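Local atomic coordinates of Avidin/streptavidin (Shewanella denitrificans, PDB entry 3SZJ), a protein that binds biotin inside an antiparallel beta barrel and belongs to the avidin family. Residues K92-W97 against K112-F117. Sequence-based numbering, arbitrary orientation.
Sequences KISTLW and KGQDVF. With BTN (biotin), chain C.
Strands 92-97 and 112-117 run antiparallel, their axes 4.6 Å apart at closest and 163° between directions, with hydrogen-bonded pairs at Ile93-Phe117, Thr95-Asp115 and Trp97-Gly113. The Trp97 side chain, with CG between its backbone N and carbonyl carbon (chi1 55°), lies across the neighbouring strand. Its indole lies flat over the Gly113 backbone. Gly113 CA sits 3.7 Å from the centroid of the five-membered ring, a CH-pi contact over the face. Biotin C6 covers the opposite face, 3.4 Å from Trp97 CD2. Without the indole, as with an alanine here, biotin C6 is likely to lose the flat surface it rests on, and a gap would probably open over Gly113.

Asp115 lies beside this ring, the carboxylate and indole planes 42° apart. Its OD2 takes a nearly straight hydrogen bond of 2.8 Å from biotin N1. Trp80 NE1 also donates to OD2, while Gln16 NE2 holds OD1, so both oxygens are fixed. Asp115 O accepts twice from Thr95, from the backbone N and from OG1 at 2.7 Å. The hydroxyl thus ties the side chain of Thr95 to the paired strand 112-117. Phe117 turns its ring edge to Ile93 O and Thr95 OG1.

On the face that carries Ser94, Leu96, Gln114 and Val116, one water joins Ser94 OG, Thr95 O and Gln114 NE2. Leu96 CD2 packs on Gln114 CB at 3.9 Å, and Pro107 of the second subunit touches Ser94 and Gln114. This hairpin pairs the last two strands of the avidin-type barrel, and its inward face supplies part of the biotin pocket.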
# COMPACT_ATOMS: atom_id res chain seq x y z
N LYS A 92 -12.18 -11.38 -10.20
CA LYS A 92 -11.00 -10.65 -10.63
C LYS A 92 -10.71 -9.50 -9.68
O LYS A 92 -11.61 -9.03 -8.98
CB LYS A 92 -11.19 -10.08 -12.03
CG LYS A 92 -11.36 -11.16 -13.12
CD LYS A 92 -11.34 -10.58 -14.53
CE LYS A 92 -11.43 -11.74 -15.53
NZ LYS A 92 -11.40 -11.28 -16.93
N ILE A 93 -9.44 -9.07 -9.64
CA ILE A 93 -9.06 -7.88 -8.87
C ILE A 93 -8.40 -6.94 -9.88
O ILE A 93 -7.33 -7.27 -10.43
CB ILE A 93 -8.11 -8.18 -7.68
CG1 ILE A 93 -8.68 -9.23 -6.72
CG2 ILE A 93 -7.75 -6.87 -6.93
CD1 ILE A 93 -7.65 -9.71 -5.72
N SER A 94 -9.00 -5.78 -10.10
CA SER A 94 -8.43 -4.79 -11.02
C SER A 94 -7.68 -3.73 -10.22
O SER A 94 -8.25 -3.14 -9.29
CB SER A 94 -9.54 -4.16 -11.86
OG SER A 94 -9.00 -3.20 -12.75
N THR A 95 -6.41 -3.48 -10.57
CA THR A 95 -5.54 -2.66 -9.71
C THR A 95 -4.74 -1.63 -10.50
O THR A 95 -4.51 -1.78 -11.73
CB THR A 95 -4.48 -3.52 -8.96
OG1 THR A 95 -3.50 -4.00 -9.88
CG2 THR A 95 -5.12 -4.69 -8.17
N LEU A 96 -4.29 -0.60 -9.78
CA LEU A 96 -3.24 0.31 -10.25
C LEU A 96 -2.11 0.19 -9.25
O LEU A 96 -2.34 0.14 -8.02
CB LEU A 96 -3.73 1.74 -10.30
CG LEU A 96 -4.89 1.98 -11.27
CD1 LEU A 96 -5.31 3.43 -11.16
CD2 LEU A 96 -4.47 1.65 -12.72
N TRP A 97 -0.87 0.14 -9.74
CA TRP A 97 0.28 -0.01 -8.83
C TRP A 97 1.31 1.11 -8.93
O TRP A 97 1.39 1.82 -9.95
CB TRP A 97 0.99 -1.35 -8.99
CG TRP A 97 1.46 -1.72 -10.39
CD1 TRP A 97 0.80 -2.49 -11.30
CD2 TRP A 97 2.69 -1.32 -11.01
NE1 TRP A 97 1.53 -2.57 -12.47
CE2 TRP A 97 2.71 -1.88 -12.31
CE3 TRP A 97 3.79 -0.55 -10.58
CZ2 TRP A 97 3.79 -1.70 -13.20
CZ3 TRP A 97 4.85 -0.35 -11.45
CH2 TRP A 97 4.84 -0.93 -12.76
N LYS A 112 4.74 3.37 -12.38
CA LYS A 112 3.29 3.17 -12.26
C LYS A 112 2.80 2.23 -13.35
O LYS A 112 3.35 2.21 -14.47
CB LYS A 112 2.52 4.50 -12.39
CG LYS A 112 2.79 5.54 -11.31
CD LYS A 112 1.86 6.73 -11.53
CE LYS A 112 1.95 7.75 -10.41
NZ LYS A 112 1.16 8.98 -10.78
N GLY A 113 1.74 1.49 -13.05
CA GLY A 113 1.12 0.60 -14.04
C GLY A 113 -0.20 0.03 -13.58
O GLY A 113 -0.71 0.43 -12.53
N GLN A 114 -0.76 -0.84 -14.42
CA GLN A 114 -2.06 -1.46 -14.17
C GLN A 114 -1.87 -2.98 -14.19
O GLN A 114 -1.16 -3.52 -15.06
CB GLN A 114 -3.07 -1.02 -15.25
CG GLN A 114 -4.40 -1.77 -15.19
CD GLN A 114 -5.37 -1.38 -16.30
OE1 GLN A 114 -4.97 -0.93 -17.39
NE2 GLN A 114 -6.65 -1.56 -16.01
N ASP A 115 -2.46 -3.67 -13.22
CA ASP A 115 -2.51 -5.15 -13.24
C ASP A 115 -3.95 -5.58 -12.99
O ASP A 115 -4.64 -5.01 -12.15
CB ASP A 115 -1.72 -5.78 -12.10
CG ASP A 115 -0.19 -5.81 -12.32
OD1 ASP A 115 0.29 -5.66 -13.48
OD2 ASP A 115 0.51 -6.00 -11.30
N VAL A 116 -4.38 -6.61 -13.72
CA VAL A 116 -5.65 -7.27 -13.44
C VAL A 116 -5.34 -8.71 -13.11
O VAL A 116 -4.67 -9.41 -13.90
CB VAL A 116 -6.58 -7.23 -14.66
CG1 VAL A 116 -7.20 -5.84 -14.81
CG2 VAL A 116 -5.82 -7.66 -15.91
N PHE A 117 -5.80 -9.14 -11.92
CA PHE A 117 -5.61 -10.50 -11.42
C PHE A 117 -6.91 -11.30 -11.56
O PHE A 117 -8.00 -10.77 -11.27
CB PHE A 117 -5.22 -10.48 -9.93
CG PHE A 117 -3.92 -9.81 -9.64
CD1 PHE A 117 -3.84 -8.41 -9.54
CD2 PHE A 117 -2.75 -10.55 -9.50
CE1 PHE A 117 -2.63 -7.79 -9.25
CE2 PHE A 117 -1.54 -9.92 -9.21
CZ PHE A 117 -1.49 -8.53 -9.10
C11 BTN C . 11.65 -4.70 -9.02
O11 BTN C . 11.90 -4.88 -10.23
O12 BTN C . 11.94 -3.62 -8.48
C10 BTN C . 11.01 -5.79 -8.20
C9 BTN C . 9.90 -6.52 -8.98
C8 BTN C . 8.74 -5.61 -9.36
C7 BTN C . 7.64 -6.34 -10.14
C2 BTN C . 6.48 -5.39 -10.50
S1 BTN C . 5.42 -5.09 -9.23
C6 BTN C . 4.25 -4.33 -10.39
C5 BTN C . 4.25 -5.18 -11.63
N1 BTN C . 3.33 -6.29 -11.56
C3 BTN C . 4.02 -7.44 -11.55
O3 BTN C . 3.44 -8.69 -11.36
N2 BTN C . 5.33 -7.28 -11.72
C4 BTN C . 5.62 -5.85 -11.68
O HOH W 1 -6.88 -1.66 -13.29